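Local coordinates for 6-phospho-alpha-glucosidase (Merdibacter massiliensis, PDB 6VC6), which probably hydrolyses 6-phospho-alpha-glucosides as a family 4 glycoside hydrolase, using bound NAD and a manganese ion, at residues Val194-His206 with Asp257-Tyr269. Sequence-based numbering, arbitrary orientation.
With MN (manganese (II) ion), chain E; G6P (6-O-phosphono-alpha-D-glucopyranose), chain F.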
loop_
_atom_site.group_PDB
_atom_site.type_symbol
_atom_site.label_atom_id
_atom_site.label_comp_id
_atom_site.label_asym_id
_atom_site.label_seq_id
_atom_site.Cartn_x
_atom_site.Cartn_y
_atom_site.Cartn_z
ATOM N N VAL A 194 15.367 -7.746 -9.096
ATOM C CA VAL A 194 16.242 -6.813 -8.394
ATOM C C VAL A 194 15.585 -5.443 -8.492
ATOM O O VAL A 194 15.371 -4.929 -9.598
ATOM C CB VAL A 194 17.662 -6.794 -8.982
ATOM C CG1 VAL A 194 18.544 -5.831 -8.202
ATOM C CG2 VAL A 194 18.257 -8.194 -8.973
ATOM N N TYR A 195 15.259 -4.858 -7.342
ATOM C CA TYR A 195 14.372 -3.706 -7.284
ATOM C C TYR A 195 14.913 -2.685 -6.293
ATOM O O TYR A 195 15.522 -3.042 -5.281
ATOM C CB TYR A 195 12.952 -4.150 -6.890
ATOM C CG TYR A 195 11.929 -3.044 -6.754
ATOM C CD1 TYR A 195 11.746 -2.384 -5.544
ATOM C CD2 TYR A 195 11.124 -2.680 -7.825
ATOM C CE1 TYR A 195 10.805 -1.382 -5.412
ATOM C CE2 TYR A 195 10.179 -1.679 -7.702
ATOM C CZ TYR A 195 10.023 -1.034 -6.494
ATOM O OH TYR A 195 9.084 -0.037 -6.365
ATOM N N PHE A 196 14.684 -1.409 -6.598
ATOM C CA PHE A 196 15.036 -0.327 -5.690
ATOM C C PHE A 196 14.059 0.822 -5.886
ATOM O O PHE A 196 13.453 0.966 -6.952
ATOM C CB PHE A 196 16.482 0.157 -5.901
ATOM C CG PHE A 196 16.656 1.098 -7.069
ATOM C CD1 PHE A 196 16.508 2.471 -6.909
ATOM C CD2 PHE A 196 16.992 0.611 -8.322
ATOM C CE1 PHE A 196 16.670 3.333 -7.979
ATOM C CE2 PHE A 196 17.160 1.470 -9.395
ATOM C CZ PHE A 196 16.999 2.832 -9.222
ATOM N N GLY A 197 13.922 1.641 -4.853
ATOM C CA GLY A 197 13.127 2.844 -4.913
ATOM C C GLY A 197 12.343 3.036 -3.635
ATOM O O GLY A 197 12.493 2.292 -2.667
ATOM N N LEU A 198 11.509 4.070 -3.635
ATOM C CA LEU A 198 10.545 4.286 -2.570
ATOM C C LEU A 198 9.228 3.606 -2.930
ATOM O O LEU A 198 9.042 3.104 -4.041
ATOM C CB LEU A 198 10.331 5.781 -2.329
ATOM C CG LEU A 198 11.580 6.663 -2.326
ATOM C CD1 LEU A 198 11.205 8.130 -2.175
ATOM C CD2 LEU A 198 12.538 6.237 -1.225
ATOM N N ASN A 199 8.306 3.586 -1.971
ATOM C CA ASN A 199 6.993 3.018 -2.233
ATOM C C ASN A 199 6.286 3.816 -3.321
ATOM O O ASN A 199 6.240 5.048 -3.271
ATOM C CB ASN A 199 6.149 3.000 -0.961
ATOM C CG ASN A 199 4.796 2.360 -1.180
ATOM O OD1 ASN A 199 4.707 1.182 -1.514
ATOM N ND2 ASN A 199 3.734 3.138 -1.008
ATOM N N HIS A 200 5.744 3.102 -4.310
ATOM C CA HIS A 200 5.072 3.714 -5.458
ATOM C C HIS A 200 6.013 4.651 -6.212
ATOM O O HIS A 200 5.608 5.705 -6.708
ATOM C CB HIS A 200 3.795 4.443 -5.032
ATOM C CG HIS A 200 2.733 3.530 -4.508
ATOM N ND1 HIS A 200 1.671 3.977 -3.751
ATOM C CD2 HIS A 200 2.584 2.188 -4.609
ATOM C CE1 HIS A 200 0.904 2.952 -3.427
ATOM N NE2 HIS A 200 1.435 1.855 -3.934
ATOM N N TYR A 201 7.282 4.252 -6.304
ATOM C CA TYR A 201 8.325 5.040 -6.949
ATOM C C TYR A 201 9.587 4.194 -7.079
ATOM O O TYR A 201 10.547 4.390 -6.326
ATOM C CB TYR A 201 8.614 6.313 -6.144
ATOM C CG TYR A 201 8.989 7.525 -6.973
ATOM C CD1 TYR A 201 9.425 7.394 -8.285
ATOM C CD2 TYR A 201 8.913 8.804 -6.433
ATOM C CE1 TYR A 201 9.771 8.506 -9.039
ATOM C CE2 TYR A 201 9.256 9.919 -7.177
ATOM C CZ TYR A 201 9.684 9.765 -8.478
ATOM O OH TYR A 201 10.026 10.874 -9.221
ATOM N N GLY A 202 9.598 3.248 -8.016
ATOM C CA GLY A 202 10.718 2.330 -8.105
ATOM C C GLY A 202 10.889 1.758 -9.494
ATOM O O GLY A 202 10.088 1.997 -10.401
ATOM N N TRP A 203 11.960 0.980 -9.644
ATOM C CA TRP A 203 12.325 0.383 -10.919
ATOM C C TRP A 203 12.905 -1.004 -10.686
ATOM O O TRP A 203 13.568 -1.257 -9.677
ATOM C CB TRP A 203 13.351 1.241 -11.673
ATOM C CG TRP A 203 12.836 2.579 -12.102
ATOM C CD1 TRP A 203 12.270 2.893 -13.303
ATOM C CD2 TRP A 203 12.846 3.788 -11.335
ATOM N NE1 TRP A 203 11.925 4.223 -13.330
ATOM C CE2 TRP A 203 12.268 4.795 -12.133
ATOM C CE3 TRP A 203 13.286 4.117 -10.048
ATOM C CZ2 TRP A 203 12.119 6.106 -11.689
ATOM C CZ3 TRP A 203 13.136 5.420 -9.609
ATOM C CH2 TRP A 203 12.558 6.399 -10.427
ATOM N N PHE A 204 12.647 -1.899 -11.636
ATOM C CA PHE A 204 13.254 -3.223 -11.654
ATOM C C PHE A 204 14.472 -3.182 -12.569
ATOM O O PHE A 204 14.337 -2.953 -13.776
ATOM C CB PHE A 204 12.261 -4.282 -12.136
ATOM C CG PHE A 204 11.144 -4.556 -11.169
ATOM C CD1 PHE A 204 11.252 -5.574 -10.238
ATOM C CD2 PHE A 204 9.980 -3.804 -11.201
ATOM C CE1 PHE A 204 10.225 -5.833 -9.348
ATOM C CE2 PHE A 204 8.948 -4.059 -10.316
ATOM C CZ PHE A 204 9.072 -5.075 -9.388
ATOM N N THR A 205 15.656 -3.398 -11.997
ATOM C CA THR A 205 16.884 -3.401 -12.780
ATOM C C THR A 205 17.189 -4.757 -13.401
ATOM O O THR A 205 17.902 -4.813 -14.410
ATOM C CB THR A 205 18.070 -2.963 -11.914
ATOM O OG1 THR A 205 18.289 -3.927 -10.877
ATOM C CG2 THR A 205 17.797 -1.603 -11.287
ATOM N N HIS A 206 16.673 -5.841 -12.826
ATOM C CA HIS A 206 16.835 -7.173 -13.388
ATOM C C HIS A 206 15.601 -7.998 -13.060
ATOM O O HIS A 206 14.959 -7.795 -12.027
ATOM C CB HIS A 206 18.089 -7.878 -12.852
ATOM C CG HIS A 206 19.368 -7.167 -13.164
ATOM N ND1 HIS A 206 19.939 -7.174 -14.419
ATOM C CD2 HIS A 206 20.190 -6.428 -12.382
ATOM C CE1 HIS A 206 21.055 -6.468 -14.397
ATOM N NE2 HIS A 206 21.231 -6.004 -13.173
ATOM N N ASP A 257 15.964 1.557 -19.803
ATOM C CA ASP A 257 16.891 0.807 -18.962
ATOM C C ASP A 257 16.154 -0.173 -18.053
ATOM O O ASP A 257 16.404 -1.383 -18.092
ATOM C CB ASP A 257 17.750 1.768 -18.138
ATOM C CG ASP A 257 18.847 2.416 -18.959
ATOM O OD1 ASP A 257 18.895 2.177 -20.184
ATOM O OD2 ASP A 257 19.666 3.160 -18.379
ATOM N N PHE A 258 15.241 0.331 -17.226
ATOM C CA PHE A 258 14.634 -0.461 -16.167
ATOM C C PHE A 258 13.127 -0.573 -16.360
ATOM O O PHE A 258 12.492 0.297 -16.965
ATOM C CB PHE A 258 14.929 0.147 -14.789
ATOM C CG PHE A 258 16.391 0.392 -14.532
ATOM C CD1 PHE A 258 17.350 -0.497 -14.991
ATOM C CD2 PHE A 258 16.805 1.513 -13.831
ATOM C CE1 PHE A 258 18.693 -0.273 -14.757
ATOM C CE2 PHE A 258 18.147 1.742 -13.592
ATOM C CZ PHE A 258 19.092 0.848 -14.056
ATOM N N LEU A 259 12.564 -1.656 -15.832
ATOM C CA LEU A 259 11.119 -1.850 -15.838
ATOM C C LEU A 259 10.496 -1.026 -14.718
ATOM O O LEU A 259 10.840 -1.231 -13.549
ATOM C CB LEU A 259 10.780 -3.325 -15.666
ATOM C CG LEU A 259 9.304 -3.705 -15.523
ATOM C CD1 LEU A 259 8.572 -3.543 -16.845
ATOM C CD2 LEU A 259 9.170 -5.130 -15.008
ATOM N N PRO A 260 9.587 -0.099 -15.020
ATOM C CA PRO A 260 9.135 0.855 -14.003
ATOM C C PRO A 260 7.923 0.395 -13.209
ATOM O O PRO A 260 7.027 -0.285 -13.713
ATOM C CB PRO A 260 8.786 2.089 -14.845
ATOM C CG PRO A 260 8.279 1.505 -16.128
ATOM C CD PRO A 260 9.039 0.213 -16.353
ATOM N N ASN A 261 7.919 0.772 -11.932
ATOM C CA ASN A 261 6.691 0.767 -11.150
ATOM C C ASN A 261 5.660 1.641 -11.852
ATOM O O ASN A 261 5.980 2.741 -12.310
ATOM C CB ASN A 261 6.977 1.284 -9.737
ATOM C CG ASN A 261 5.808 1.096 -8.787
ATOM O OD1 ASN A 261 4.687 1.525 -9.063
ATOM N ND2 ASN A 261 6.073 0.464 -7.648
ATOM N N THR A 262 4.422 1.147 -11.953
ATOM C CA THR A 262 3.411 1.868 -12.724
ATOM C C THR A 262 3.108 3.243 -12.145
ATOM O O THR A 262 2.562 4.094 -12.856
ATOM C CB THR A 262 2.117 1.055 -12.819
ATOM O OG1 THR A 262 1.497 0.978 -11.529
ATOM C CG2 THR A 262 2.404 -0.348 -13.333
ATOM N N TYR A 263 3.451 3.485 -10.880
ATOM C CA TYR A 263 3.270 4.807 -10.297
ATOM C C TYR A 263 4.308 5.809 -10.783
ATOM O O TYR A 263 4.144 7.010 -10.537
ATOM C CB TYR A 263 3.306 4.713 -8.772
ATOM C CG TYR A 263 1.996 4.264 -8.170
ATOM C CD1 TYR A 263 0.947 5.157 -7.995
ATOM C CD2 TYR A 263 1.799 2.942 -7.793
ATOM C CE1 TYR A 263 -0.254 4.750 -7.450
ATOM C CE2 TYR A 263 0.600 2.526 -7.248
ATOM C CZ TYR A 263 -0.422 3.434 -7.078
ATOM O OH TYR A 263 -1.619 3.028 -6.536
ATOM N N ASP A 264 5.364 5.352 -11.463
ATOM C CA ASP A 264 6.342 6.273 -12.032
ATOM C C ASP A 264 5.733 7.180 -13.091
ATOM O O ASP A 264 6.290 8.247 -13.371
ATOM C CB ASP A 264 7.512 5.502 -12.646
ATOM C CG ASP A 264 8.260 4.664 -11.632
ATOM O OD1 ASP A 264 7.829 4.606 -10.461
ATOM O OD2 ASP A 264 9.285 4.060 -12.011
ATOM N N GLY A 265 4.607 6.777 -13.686
ATOM C CA GLY A 265 4.022 7.568 -14.757
ATOM C C GLY A 265 3.585 8.947 -14.303
ATOM O O GLY A 265 3.666 9.915 -15.063
ATOM N N TYR A 266 3.114 9.055 -13.059
ATOM C CA TYR A 266 2.715 10.357 -12.534
ATOM C C TYR A 266 3.904 11.304 -12.447
ATOM O O TYR A 266 3.802 12.480 -12.818
ATOM C CB TYR A 266 2.066 10.197 -11.158
ATOM C CG TYR A 266 0.805 9.361 -11.150
ATOM C CD1 TYR A 266 -0.344 9.795 -11.796
ATOM C CD2 TYR A 266 0.763 8.142 -10.484
ATOM C CE1 TYR A 266 -1.499 9.037 -11.785
ATOM C CE2 TYR A 266 -0.389 7.377 -10.467
ATOM C CZ TYR A 266 -1.516 7.829 -11.119
ATOM O OH TYR A 266 -2.663 7.071 -11.105
ATOM N N TYR A 267 5.046 10.808 -11.968
ATOM C CA TYR A 267 6.191 11.673 -11.718
ATOM C C TYR A 267 6.958 12.008 -12.991
ATOM O O TYR A 267 7.598 13.063 -13.061
ATOM C CB TYR A 267 7.122 11.020 -10.697
ATOM C CG TYR A 267 6.478 10.832 -9.343
ATOM C CD1 TYR A 267 6.406 11.881 -8.437
ATOM C CD2 TYR A 267 5.931 9.609 -8.975
ATOM C CE1 TYR A 267 5.814 11.718 -7.200
ATOM C CE2 TYR A 267 5.337 9.435 -7.739
ATOM C CZ TYR A 267 5.280 10.493 -6.856
ATOM O OH TYR A 267 4.690 10.328 -5.624
ATOM N N LEU A 268 6.912 11.136 -13.997
ATOM C CA LEU A 268 7.612 11.390 -15.248
ATOM C C LEU A 268 6.732 12.027 -16.314
ATOM O O LEU A 268 7.265 12.638 -17.245
ATOM C CB LEU A 268 8.208 10.088 -15.798
ATOM C CG LEU A 268 9.337 9.473 -14.967
ATOM C CD1 LEU A 268 9.774 8.138 -15.552
ATOM C CD2 LEU A 268 10.514 10.431 -14.869
ATOM N N TYR A 269 5.409 11.905 -16.201
ATOM C CA TYR A 269 4.481 12.480 -17.177
ATOM C C TYR A 269 3.323 13.162 -16.456
ATOM O O TYR A 269 2.161 12.782 -16.617
ATOM C CB TYR A 269 3.964 11.403 -18.132
ATOM C CG TYR A 269 5.037 10.592 -18.825
ATOM C CD1 TYR A 269 5.419 10.882 -20.128
ATOM C CD2 TYR A 269 5.655 9.524 -18.185
ATOM C CE1 TYR A 269 6.392 10.141 -20.769
ATOM C CE2 TYR A 269 6.632 8.779 -18.817
ATOM C CZ TYR A 269 6.997 9.092 -20.109
ATOM O OH TYR A 269 7.967 8.353 -20.744
HETATM MN MN MN E . 0.814 0.173 -2.698
HETATM C C1 G6P F . -2.116 -0.092 -6.115
HETATM C C2 G6P F . -1.285 0.185 -4.854
HETATM C C3 G6P F . -2.106 0.513 -3.619
HETATM C C4 G6P F . -3.243 1.426 -4.014
HETATM C C5 G6P F . -4.189 0.619 -4.883
HETATM C C6 G6P F . -5.296 1.524 -5.405
HETATM O O1 G6P F . -1.782 -1.388 -6.630
HETATM O O2 G6P F . -0.456 -0.952 -4.575
HETATM O O3 G6P F . -1.293 1.145 -2.626
HETATM O O4 G6P F . -3.922 1.876 -2.839
HETATM O O5 G6P F . -3.550 0.035 -6.025
HETATM O O6 G6P F . -6.441 0.729 -5.691
HETATM P P G6P F . -7.866 1.421 -5.965
HETATM O O1P G6P F . -8.411 1.635 -4.572
HETATM O O2P G6P F . -7.535 2.694 -6.709
HETATM O O3P G6P F . -8.608 0.404 -6.798
HETATM O O HOH W 1 5.485 0.042 -4.700
HETATM O O HOH W 2 4.987 7.839 -4.559
#
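Phe204 and Leu259 form an antiparallel hydrogen-bonded pair that adds the short strand 259-260 to the edge of the hairpin 191-209, Phe204 N reaching Leu259 O at 2.7 Å; farther along, Asn261 N donates to Gly202 O. Glycine suits position 202 because a CB there would run into the hydroxyl of Tyr195, which is hydrogen-bonded to Glu358. Asn261 turns the chain toward helix 264-268: its OD1 takes Tyr263 N on an in-plane lone pair (2.9 Å), while ND2 makes a second, weak bond to Tyr195 OH. The Thr205 methyl, CG2, sits over the face of the Phe258 ring, 3.7 Å from its centroid, a CH-pi contact. In Asp264, OD1 takes a weak bond from Gly202 N, while OD2 hangs over one face of the Trp203 indole, 2.7 Å from Gly202 O, so close that the acid may hold a proton. Tyr201 lies flat on Tyr267 in an offset stack (centroids 4.0 Å apart, planes at 13°), its OH reaching Tyr267 CB. A serine in place of Tyr201 would probably open a gap over the Tyr267 ring and leave that ring freer to shift. Tyr263 stacks face to face on the His200 imidazole, centroids 3.9 Å apart. With CG anti to the carbonyl carbon (chi1 -66°), the His200 ring lies alongside Tyr263 and presents NE2 to manganese at 2.2 Å; Cys170 and sugar oxygens O2 and O3 share the metal. Because Tyr263 also puts its OH 3.2 Å from G6P C1, the stack couples metal ligand to sugar pocket, and is likely to limit the imidazole's rotation while the metal holds the sugar's vicinal oxygens.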